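Local atomic coordinates of prophenoloxidase b (Marsupenaeus japonicus, PDB entry 3WKY), a protein that probably acts, once activated, as a type 3 copper phenoloxidase that hydroxylates monophenols and oxidises o-diphenols. Residues 435-449 / 658-672. Numbering follows the deposited sequence. Where two conformers were deposited one is given.
Sequences WIDDYVSPENLLHTF and QEVTITHLRDPSSVL
Trp435 meets the 3-10 turn 668-671 with the far rim of its indole: CH2 lies 3.6 Å from Pro668 O, which comes in at the ring edge, and CZ3 touches Pro668 CB. Its NE1 hydrogen-bonds Glu432 OE1. Ile436 CD1 rests on Leu672 CD1, while its CG2 lies over one indole face, toward the rim, and also touches Val671 CG2. Tyr439, with CG anti to the backbone N (chi1 176°), lays its ring flat against Val671, whose CB stands over the ring centre, 3.7 Å from the centroid of Tyr439, in a CH-pi contact. With an alanine here, Val671 would probably lose the aromatic face it sits on, and a gap would open between the 3-10 turn and the loop. From Asn444 onward the backbones pair in parallel: Asn444 O takes Thr661 N at 2.9 Å and Leu446 N gives to Thr661 O, a ladder that runs on to Thr448 O, which receives Leu665 N at 2.8 Å in a nearly straight bond (178°). Leu445 CD1 reaches Thr661 CG2 and Thr663 OG1. On the same sheet face His447 brings CD2 to 3.5 Å from Leu665 CD1; its ND1 also bonds Glu432 OE1, which ties imidazole to Trp435 indole. On the other face Thr448 OG1 accepts from His664 ND1 at 3.0 Å, exactly in the imidazole plane, and also bonds Arg582 O. Phe449 CB packs on Pro668 CG. Strands 445-456 and 655-664 are thus neighbouring parallel strands in the mixed beta sheet of the C-terminal Ig-like domain, characteristic of the arthropod hemocyanin and prophenoloxidase family.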
loop_
_atom_site.group_PDB
_atom_site.type_symbol
_atom_site.label_atom_id
_atom_site.label_comp_id
_atom_site.label_asym_id
_atom_site.label_seq_id
_atom_site.Cartn_x
_atom_site.Cartn_y
_atom_site.Cartn_z
ATOM N N TRP A 435 1.924 -17.105 56.570
ATOM C CA TRP A 435 2.049 -15.689 56.249
ATOM C C TRP A 435 0.895 -14.849 56.788
ATOM O O TRP A 435 1.004 -13.626 56.889
ATOM C CB TRP A 435 2.236 -15.470 54.738
ATOM C CG TRP A 435 1.100 -15.962 53.885
ATOM C CD1 TRP A 435 0.973 -17.199 53.320
ATOM C CD2 TRP A 435 -0.048 -15.212 53.476
ATOM N NE1 TRP A 435 -0.191 -17.264 52.589
ATOM C CE2 TRP A 435 -0.836 -16.058 52.673
ATOM C CE3 TRP A 435 -0.487 -13.903 53.712
ATOM C CZ2 TRP A 435 -2.043 -15.642 52.111
ATOM C CZ3 TRP A 435 -1.685 -13.496 53.160
ATOM C CH2 TRP A 435 -2.448 -14.360 52.367
ATOM N N ILE A 436 -0.211 -15.499 57.130
ATOM C CA ILE A 436 -1.321 -14.787 57.753
ATOM C C ILE A 436 -2.003 -15.666 58.806
ATOM O O ILE A 436 -2.262 -16.848 58.567
ATOM C CB ILE A 436 -2.338 -14.247 56.708
ATOM C CG1 ILE A 436 -3.322 -13.282 57.372
ATOM C CG2 ILE A 436 -3.064 -15.387 55.988
ATOM C CD1 ILE A 436 -4.364 -12.705 56.425
ATOM N N ASP A 437 -2.256 -15.095 59.981
ATOM C CA ASP A 437 -2.875 -15.846 61.067
ATOM C C ASP A 437 -4.205 -16.455 60.634
ATOM O O ASP A 437 -4.933 -15.837 59.855
ATOM C CB ASP A 437 -3.084 -14.944 62.289
ATOM C CG ASP A 437 -1.802 -14.699 63.060
ATOM O OD1 ASP A 437 -0.927 -15.590 63.052
ATOM O OD2 ASP A 437 -1.671 -13.618 63.677
ATOM N N ASP A 438 -4.458 -17.682 61.104
ATOM C CA ASP A 438 -5.718 -18.397 60.875
ATOM C C ASP A 438 -5.900 -18.919 59.452
ATOM O O ASP A 438 -7.007 -19.276 59.038
ATOM C CB ASP A 438 -6.919 -17.548 61.296
ATOM C CG ASP A 438 -6.941 -17.276 62.783
ATOM O OD1 ASP A 438 -6.700 -18.227 63.557
ATOM O OD2 ASP A 438 -7.187 -16.115 63.173
ATOM N N TYR A 439 -4.810 -18.981 58.699
ATOM C CA TYR A 439 -4.872 -19.589 57.375
ATOM C C TYR A 439 -3.661 -20.475 57.193
ATOM O O TYR A 439 -2.532 -20.054 57.457
ATOM C CB TYR A 439 -4.933 -18.537 56.260
ATOM C CG TYR A 439 -4.900 -19.131 54.863
ATOM C CD1 TYR A 439 -5.994 -19.815 54.352
ATOM C CD2 TYR A 439 -3.775 -18.998 54.055
ATOM C CE1 TYR A 439 -5.968 -20.365 53.075
ATOM C CE2 TYR A 439 -3.737 -19.543 52.781
ATOM C CZ TYR A 439 -4.835 -20.221 52.297
ATOM O OH TYR A 439 -4.805 -20.755 51.031
ATOM N N VAL A 440 -3.898 -21.712 56.766
ATOM C CA VAL A 440 -2.813 -22.590 56.354
ATOM C C VAL A 440 -3.045 -22.983 54.899
ATOM O O VAL A 440 -4.075 -23.573 54.558
ATOM C CB VAL A 440 -2.708 -23.854 57.234
ATOM C CG1 VAL A 440 -1.601 -24.771 56.714
ATOM C CG2 VAL A 440 -2.443 -23.471 58.691
ATOM N N SER A 441 -2.099 -22.637 54.034
ATOM C CA SER A 441 -2.218 -22.942 52.615
ATOM C C SER A 441 -2.240 -24.443 52.361
ATOM O O SER A 441 -1.395 -25.175 52.883
ATOM C CB SER A 441 -1.058 -22.313 51.837
ATOM O OG SER A 441 -1.069 -20.904 51.964
ATOM N N PRO A 442 -3.202 -24.907 51.556
ATOM C CA PRO A 442 -3.201 -26.293 51.095
ATOM C C PRO A 442 -1.893 -26.567 50.372
ATOM O O PRO A 442 -1.251 -25.643 49.863
ATOM C CB PRO A 442 -4.359 -26.324 50.102
ATOM C CG PRO A 442 -5.283 -25.270 50.584
ATOM C CD PRO A 442 -4.410 -24.181 51.131
ATOM N N GLU A 443 -1.498 -27.829 50.341
ATOM C CA GLU A 443 -0.269 -28.265 49.688
ATOM C C GLU A 443 -0.283 -27.913 48.202
ATOM O O GLU A 443 -1.331 -27.995 47.562
ATOM C CB GLU A 443 -0.152 -29.777 49.835
ATOM C CG GLU A 443 1.257 -30.312 49.867
ATOM C CD GLU A 443 1.310 -31.723 50.425
ATOM O OE1 GLU A 443 1.591 -32.660 49.645
ATOM O OE2 GLU A 443 1.068 -31.891 51.642
ATOM N N ASN A 444 0.880 -27.547 47.666
ATOM C CA ASN A 444 1.066 -27.279 46.237
ATOM C C ASN A 444 0.321 -26.057 45.708
ATOM O O ASN A 444 0.040 -25.965 44.506
ATOM C CB ASN A 444 0.737 -28.524 45.416
ATOM C CG ASN A 444 1.534 -29.717 45.859
ATOM O OD1 ASN A 444 2.753 -29.627 46.029
ATOM N ND2 ASN A 444 0.856 -30.848 46.074
ATOM N N LEU A 445 0.017 -25.132 46.614
ATOM C CA LEU A 445 -0.628 -23.871 46.268
ATOM C C LEU A 445 0.254 -22.703 46.679
ATOM O O LEU A 445 0.698 -22.618 47.833
ATOM C CB LEU A 445 -1.999 -23.758 46.945
ATOM C CG LEU A 445 -2.770 -22.441 46.776
ATOM C CD1 LEU A 445 -3.158 -22.200 45.317
ATOM C CD2 LEU A 445 -4.010 -22.403 47.667
ATOM N N LEU A 446 0.526 -21.805 45.732
ATOM C CA LEU A 446 1.321 -20.611 46.012
ATOM C C LEU A 446 0.470 -19.375 45.768
ATOM O O LEU A 446 -0.444 -19.397 44.933
ATOM C CB LEU A 446 2.566 -20.565 45.119
ATOM C CG LEU A 446 3.542 -21.739 45.243
ATOM C CD1 LEU A 446 4.750 -21.527 44.337
ATOM C CD2 LEU A 446 3.989 -21.914 46.688
ATOM N N HIS A 447 0.750 -18.297 46.497
ATOM C CA HIS A 447 -0.017 -17.071 46.311
ATOM C C HIS A 447 0.858 -15.893 45.922
ATOM O O HIS A 447 2.063 -15.886 46.154
ATOM C CB HIS A 447 -0.801 -16.696 47.574
ATOM C CG HIS A 447 -1.935 -17.617 47.885
ATOM N ND1 HIS A 447 -1.827 -18.645 48.795
ATOM C CD2 HIS A 447 -3.203 -17.668 47.405
ATOM C CE1 HIS A 447 -2.981 -19.290 48.865
ATOM N NE2 HIS A 447 -3.830 -18.717 48.035
ATOM N N THR A 448 0.229 -14.903 45.305
ATOM C CA THR A 448 0.897 -13.629 45.056
ATOM C C THR A 448 -0.076 -12.526 45.392
ATOM O O THR A 448 -1.291 -12.739 45.436
ATOM C CB THR A 448 1.392 -13.428 43.595
ATOM O OG1 THR A 448 0.271 -13.292 42.716
ATOM C CG2 THR A 448 2.285 -14.576 43.142
ATOM N N PHE A 449 0.458 -11.347 45.701
ATOM C CA PHE A 449 -0.379 -10.182 46.009
ATOM C C PHE A 449 0.451 -8.905 45.948
ATOM O O PHE A 449 1.678 -8.968 45.849
ATOM C CB PHE A 449 -1.054 -10.322 47.386
ATOM C CG PHE A 449 -0.174 -10.952 48.431
ATOM C CD1 PHE A 449 0.979 -10.316 48.870
ATOM C CD2 PHE A 449 -0.509 -12.178 48.978
ATOM C CE1 PHE A 449 1.791 -10.897 49.830
ATOM C CE2 PHE A 449 0.296 -12.766 49.942
ATOM C CZ PHE A 449 1.445 -12.123 50.367
ATOM N N GLN A 658 5.869 -32.678 38.705
ATOM C CA GLN A 658 4.922 -32.252 39.723
ATOM C C GLN A 658 4.086 -31.099 39.142
ATOM O O GLN A 658 4.358 -30.619 38.034
ATOM C CB GLN A 658 5.702 -31.905 41.017
ATOM C CG GLN A 658 5.152 -30.828 41.956
ATOM C CD GLN A 658 4.209 -31.334 43.027
ATOM O OE1 GLN A 658 3.647 -32.427 42.929
ATOM N NE2 GLN A 658 4.023 -30.520 44.068
ATOM N N GLU A 659 3.072 -30.671 39.880
ATOM C CA GLU A 659 2.184 -29.622 39.430
ATOM C C GLU A 659 1.853 -28.725 40.618
ATOM O O GLU A 659 1.608 -29.220 41.721
ATOM C CB GLU A 659 0.917 -30.281 38.891
ATOM C CG GLU A 659 0.161 -29.486 37.882
ATOM C CD GLU A 659 -0.931 -30.306 37.197
ATOM O OE1 GLU A 659 -2.080 -30.290 37.685
ATOM O OE2 GLU A 659 -0.638 -30.964 36.171
ATOM N N VAL A 660 1.879 -27.409 40.417
ATOM C CA VAL A 660 1.442 -26.484 41.461
ATOM C C VAL A 660 0.396 -25.529 40.910
ATOM O O VAL A 660 0.288 -25.352 39.689
ATOM C CB VAL A 660 2.614 -25.675 42.078
ATOM C CG1 VAL A 660 3.688 -26.618 42.609
ATOM C CG2 VAL A 660 3.201 -24.691 41.070
ATOM N N THR A 661 -0.391 -24.945 41.809
ATOM C CA THR A 661 -1.355 -23.919 41.438
ATOM C C THR A 661 -0.853 -22.598 41.994
ATOM O O THR A 661 -0.347 -22.546 43.119
ATOM C CB THR A 661 -2.752 -24.247 42.010
ATOM O OG1 THR A 661 -3.205 -25.487 41.453
ATOM C CG2 THR A 661 -3.761 -23.152 41.682
ATOM N N ILE A 662 -0.950 -21.531 41.204
ATOM C CA ILE A 662 -0.569 -20.211 41.701
ATOM C C ILE A 662 -1.772 -19.283 41.633
ATOM O O ILE A 662 -2.391 -19.134 40.576
ATOM C CB ILE A 662 0.615 -19.597 40.894
ATOM C CG1 ILE A 662 1.812 -20.551 40.902
ATOM C CG2 ILE A 662 0.992 -18.224 41.461
ATOM C CD1 ILE A 662 3.048 -20.014 40.204
ATOM N N THR A 663 -2.093 -18.651 42.758
ATOM C CA THR A 663 -3.322 -17.884 42.879
ATOM C C THR A 663 -3.023 -16.461 43.318
ATOM O O THR A 663 -2.403 -16.246 44.357
ATOM C CB THR A 663 -4.278 -18.552 43.887
ATOM O OG1 THR A 663 -4.730 -19.800 43.348
ATOM C CG2 THR A 663 -5.488 -17.661 44.174
ATOM N N HIS A 664 -3.438 -15.485 42.510
ATOM C CA HIS A 664 -3.241 -14.088 42.854
ATOM C C HIS A 664 -4.385 -13.602 43.727
ATOM O O HIS A 664 -5.553 -13.783 43.383
ATOM C CB HIS A 664 -3.168 -13.212 41.585
ATOM C CG HIS A 664 -2.992 -11.753 41.873
ATOM N ND1 HIS A 664 -1.814 -11.229 42.359
ATOM C CD2 HIS A 664 -3.845 -10.709 41.752
ATOM C CE1 HIS A 664 -1.947 -9.923 42.523
ATOM N NE2 HIS A 664 -3.170 -9.583 42.164
ATOM N N LEU A 665 -4.040 -12.965 44.844
ATOM C CA LEU A 665 -5.030 -12.411 45.758
ATOM C C LEU A 665 -5.089 -10.889 45.645
ATOM O O LEU A 665 -4.130 -10.192 46.002
ATOM C CB LEU A 665 -4.692 -12.807 47.202
ATOM C CG LEU A 665 -4.613 -14.310 47.484
ATOM C CD1 LEU A 665 -4.029 -14.606 48.879
ATOM C CD2 LEU A 665 -5.980 -14.947 47.323
ATOM N N ARG A 666 -6.211 -10.380 45.140
ATOM C CA ARG A 666 -6.454 -8.942 45.078
ATOM C C ARG A 666 -6.565 -8.351 46.491
ATOM O O ARG A 666 -6.217 -7.196 46.728
ATOM C CB ARG A 666 -7.725 -8.657 44.273
ATOM C CG ARG A 666 -8.156 -7.199 44.297
ATOM C CD ARG A 666 -9.413 -6.939 43.473
ATOM N NE ARG A 666 -9.118 -6.704 42.061
ATOM C CZ ARG A 666 -8.583 -5.585 41.580
ATOM N NH1 ARG A 666 -8.259 -4.587 42.397
ATOM N NH2 ARG A 666 -8.359 -5.466 40.279
ATOM N N ASP A 667 -7.036 -9.174 47.423
ATOM C CA ASP A 667 -7.187 -8.793 48.823
ATOM C C ASP A 667 -6.759 -9.992 49.667
ATOM O O ASP A 667 -7.526 -10.942 49.839
ATOM C CB ASP A 667 -8.648 -8.426 49.102
ATOM C CG ASP A 667 -8.946 -8.267 50.584
ATOM O OD1 ASP A 667 -8.021 -7.945 51.361
ATOM O OD2 ASP A 667 -10.121 -8.464 50.967
ATOM N N PRO A 668 -5.517 -9.963 50.176
ATOM C CA PRO A 668 -4.930 -11.141 50.828
ATOM C C PRO A 668 -5.764 -11.662 52.004
ATOM O O PRO A 668 -5.755 -12.865 52.285
ATOM C CB PRO A 668 -3.571 -10.631 51.313
ATOM C CG PRO A 668 -3.239 -9.483 50.381
ATOM C CD PRO A 668 -4.563 -8.844 50.068
ATOM N N SER A 669 -6.494 -10.772 52.669
ATOM C CA SER A 669 -7.297 -11.175 53.819
ATOM C C SER A 669 -8.486 -12.053 53.409
ATOM O O SER A 669 -9.137 -12.667 54.260
ATOM C CB SER A 669 -7.781 -9.948 54.596
ATOM O OG SER A 669 -8.897 -9.356 53.960
ATOM N N SER A 670 -8.755 -12.126 52.107
ATOM C CA SER A 670 -9.848 -12.953 51.595
ATOM C C SER A 670 -9.675 -14.442 51.913
ATOM O O SER A 670 -10.643 -15.202 51.858
ATOM C CB SER A 670 -10.006 -12.768 50.085
ATOM O OG SER A 670 -8.919 -13.354 49.394
ATOM N N VAL A 671 -8.457 -14.866 52.250
ATOM C CA VAL A 671 -8.234 -16.281 52.561
ATOM C C VAL A 671 -8.813 -16.656 53.923
ATOM O O VAL A 671 -8.975 -17.837 54.233
ATOM C CB VAL A 671 -6.743 -16.699 52.516
ATOM C CG1 VAL A 671 -6.174 -16.537 51.106
ATOM C CG2 VAL A 671 -5.918 -15.922 53.537
ATOM N N LEU A 672 -9.127 -15.647 54.728
ATOM C CA LEU A 672 -9.605 -15.877 56.088
ATOM C C LEU A 672 -11.041 -16.371 56.115
ATOM O O LEU A 672 -11.845 -16.020 55.247
ATOM C CB LEU A 672 -9.488 -14.601 56.919
ATOM C CG LEU A 672 -8.060 -14.105 57.126
ATOM C CD1 LEU A 672 -8.042 -12.762 57.847
ATOM C CD2 LEU A 672 -7.278 -15.145 57.887
#